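Local atomic coordinates of hydrolase (Bacteroides thetaiotaomicron, PDB entry 2OBB), a protein that binds a magnesium ion and is probably a hydrolase of the haloacid dehalogenase type, its substrate being unknown. Residues F28-E31 against T32-L36. Numbering follows the deposited sequence.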
ATOM      1  N   PHE A  28      -8.285 -18.966   1.926  1.00 51.39           N
ATOM      2  CA  PHE A  28      -8.329 -18.818   0.461  1.00 51.59           C
ATOM      3  C   PHE A  28      -7.317 -17.839  -0.107  1.00 52.35           C
ATOM      4  O   PHE A  28      -7.410 -17.481  -1.284  1.00 51.72           O
ATOM      5  CB  PHE A  28      -9.753 -18.489  -0.002  1.00 49.78           C
ATOM      6  CG  PHE A  28     -10.772 -19.433   0.580  1.00 48.55           C
ATOM      7  CD1 PHE A  28     -10.890 -20.729   0.100  1.00 44.18           C
ATOM      8  CD2 PHE A  28     -11.575 -19.034   1.648  1.00 47.75           C
ATOM      9  CE1 PHE A  28     -11.806 -21.630   0.682  1.00 46.86           C
ATOM     10  CE2 PHE A  28     -12.500 -19.898   2.228  1.00 41.35           C
ATOM     11  CZ  PHE A  28     -12.607 -21.210   1.749  1.00 46.70           C
ATOM     12  N   ALA A  29      -6.333 -17.454   0.705  1.00 53.50           N
ATOM     13  CA  ALA A  29      -5.333 -16.482   0.243  1.00 55.12           C
ATOM     14  C   ALA A  29      -4.560 -17.034  -0.945  1.00 56.04           C
ATOM     15  O   ALA A  29      -4.612 -16.473  -2.054  1.00 57.33           O
ATOM     16  CB  ALA A  29      -4.373 -16.054   1.409  1.00 54.70           C
ATOM     17  N   VAL A  30      -3.892 -18.171  -0.724  1.00 56.77           N
ATOM     18  CA  VAL A  30      -3.004 -18.788  -1.728  1.00 57.68           C
ATOM     19  C   VAL A  30      -3.741 -19.219  -3.018  1.00 57.73           C
ATOM     20  O   VAL A  30      -3.365 -18.875  -4.153  1.00 58.21           O
ATOM     21  CB  VAL A  30      -2.274 -20.004  -1.165  1.00 57.23           C
ATOM     22  CG1 VAL A  30      -1.566 -20.712  -2.294  1.00 57.63           C
ATOM     23  CG2 VAL A  30      -1.289 -19.577  -0.097  1.00 57.54           C
ATOM     24  N   GLU A  31      -4.807 -19.957  -2.827  1.00 57.10           N
ATOM     25  CA  GLU A  31      -5.694 -20.245  -3.917  1.00 58.04           C
ATOM     26  C   GLU A  31      -6.165 -19.014  -4.727  1.00 57.54           C
ATOM     27  O   GLU A  31      -6.240 -19.086  -5.946  1.00 57.71           O
ATOM     28  CB  GLU A  31      -6.864 -21.044  -3.373  1.00 57.88           C
ATOM     29  CG  GLU A  31      -8.073 -21.027  -4.219  1.00 61.73           C
ATOM     30  CD  GLU A  31      -9.157 -21.887  -3.618  1.00 67.80           C
ATOM     31  OE1 GLU A  31      -8.798 -22.806  -2.821  1.00 68.97           O
ATOM     32  OE2 GLU A  31     -10.352 -21.630  -3.932  1.00 69.76           O
ATOM     33  N   THR A  32      -6.506 -17.911  -4.061  1.00 57.68           N
ATOM     34  CA  THR A  32      -7.062 -16.738  -4.767  1.00 57.79           C
ATOM     35  C   THR A  32      -5.944 -16.083  -5.589  1.00 58.59           C
ATOM     36  O   THR A  32      -6.150 -15.625  -6.724  1.00 58.03           O
ATOM     37  CB  THR A  32      -7.737 -15.701  -3.778  1.00 57.21           C
ATOM     38  OG1 THR A  32      -8.787 -16.357  -3.042  1.00 57.45           O
ATOM     39  CG2 THR A  32      -8.341 -14.492  -4.522  1.00 56.48           C
ATOM     40  N   LEU A  33      -4.759 -16.062  -4.996  1.00 58.81           N
ATOM     41  CA  LEU A  33      -3.612 -15.500  -5.650  1.00 59.94           C
ATOM     42  C   LEU A  33      -3.258 -16.351  -6.876  1.00 60.62           C
ATOM     43  O   LEU A  33      -3.000 -15.815  -7.960  1.00 60.44           O
ATOM     44  CB  LEU A  33      -2.439 -15.370  -4.665  1.00 59.28           C
ATOM     45  CG  LEU A  33      -2.518 -14.242  -3.633  1.00 59.42           C
ATOM     46  CD1 LEU A  33      -1.418 -14.379  -2.537  1.00 56.60           C
ATOM     47  CD2 LEU A  33      -2.435 -12.881  -4.311  1.00 59.62           C
ATOM     48  N   LYS A  34      -3.298 -17.674  -6.728  1.00 61.55           N
ATOM     49  CA  LYS A  34      -3.030 -18.544  -7.884  1.00 62.10           C
ATOM     50  C   LYS A  34      -4.064 -18.321  -8.967  1.00 62.18           C
ATOM     51  O   LYS A  34      -3.727 -18.245 -10.147  1.00 62.86           O
ATOM     52  CB  LYS A  34      -2.957 -20.003  -7.490  1.00 61.92           C
ATOM     53  CG  LYS A  34      -1.583 -20.370  -6.920  1.00 63.30           C
ATOM     54  CD  LYS A  34      -1.696 -21.341  -5.770  1.00 66.19           C
ATOM     55  CE  LYS A  34      -1.939 -22.771  -6.197  1.00 68.20           C
ATOM     56  NZ  LYS A  34      -2.161 -23.660  -4.989  1.00 71.12           N
ATOM     57  N   LEU A  35      -5.322 -18.199  -8.573  1.00 61.94           N
ATOM     58  CA  LEU A  35      -6.352 -17.881  -9.547  1.00 62.44           C
ATOM     59  C   LEU A  35      -5.987 -16.593 -10.279  1.00 61.98           C
ATOM     60  O   LEU A  35      -6.149 -16.533 -11.476  1.00 62.50           O
ATOM     61  CB  LEU A  35      -7.738 -17.797  -8.908  1.00 62.35           C
ATOM     62  CG  LEU A  35      -8.946 -17.564  -9.811  1.00 65.09           C
ATOM     63  CD1 LEU A  35      -8.941 -18.471 -11.060  1.00 65.62           C
ATOM     64  CD2 LEU A  35     -10.187 -17.823  -8.974  1.00 66.98           C
ATOM     65  N   LEU A  36      -5.482 -15.580  -9.569  1.00 61.82           N
ATOM     66  CA  LEU A  36      -5.089 -14.297 -10.210  1.00 61.54           C
ATOM     67  C   LEU A  36      -3.957 -14.433 -11.250  1.00 61.59           C
ATOM     68  O   LEU A  36      -4.013 -13.843 -12.322  1.00 60.30           O
ATOM     69  CB  LEU A  36      -4.739 -13.229  -9.151  1.00 60.95           C
ATOM     70  CG  LEU A  36      -5.931 -12.679  -8.335  1.00 60.14           C
ATOM     71  CD1 LEU A  36      -5.469 -11.848  -7.148  1.00 56.63           C
ATOM     72  CD2 LEU A  36      -6.936 -11.887  -9.203  1.00 60.60           C
TER
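The carbonyl group of F28, the flat group on which the first turn of this helix closes, is approached by T32 on both faces: the backbone N from one, the hydroxyl from the other. T32 N lies 3.0 Å from F28 O and stands 33° from the carbonyl plane, while T32 OG1, a close 2.5 Å from F28 O, is tilted to a similar degree. With chi1 at -58°, OG1 sits beside its own backbone N and turns back toward the carbonyl four residues earlier. F28 CB also passes OG1 at 3.8 Å, whereas its ring leads away from the turn. This is a worked example of a helical threonine folding its hydroxyl onto the i-4 carbonyl, here that of the N-cap residue.

The same i to i+4 backbone pattern continues: L33 N binds A29 O, and K34 N reaches V30 O at 2.8 Å with a nearly straight N-H (163°). The lysine chain bends at chi2 and chi3, laying CD against V30 CG1 at 3.5 Å before NZ bonds to R64 O. Alongside, L33 CG rests 3.4 Å from A29 O and its side chain meets I14 and L66; T32 and L35 both touch Y110 of helix 106-115.

Helix 29-38 is the crossover of the beta-alpha-beta unit between strands 5-8 and 42-45, whose first strand leads to the magnesium ligand D9. Chemically, two donors from T32 grip F28 O, and the hydroxyl of this buried threonine finds its acceptor within its own helix; the pair probably draws electron density onto F28 O, polarising the carbonyl at the helix start.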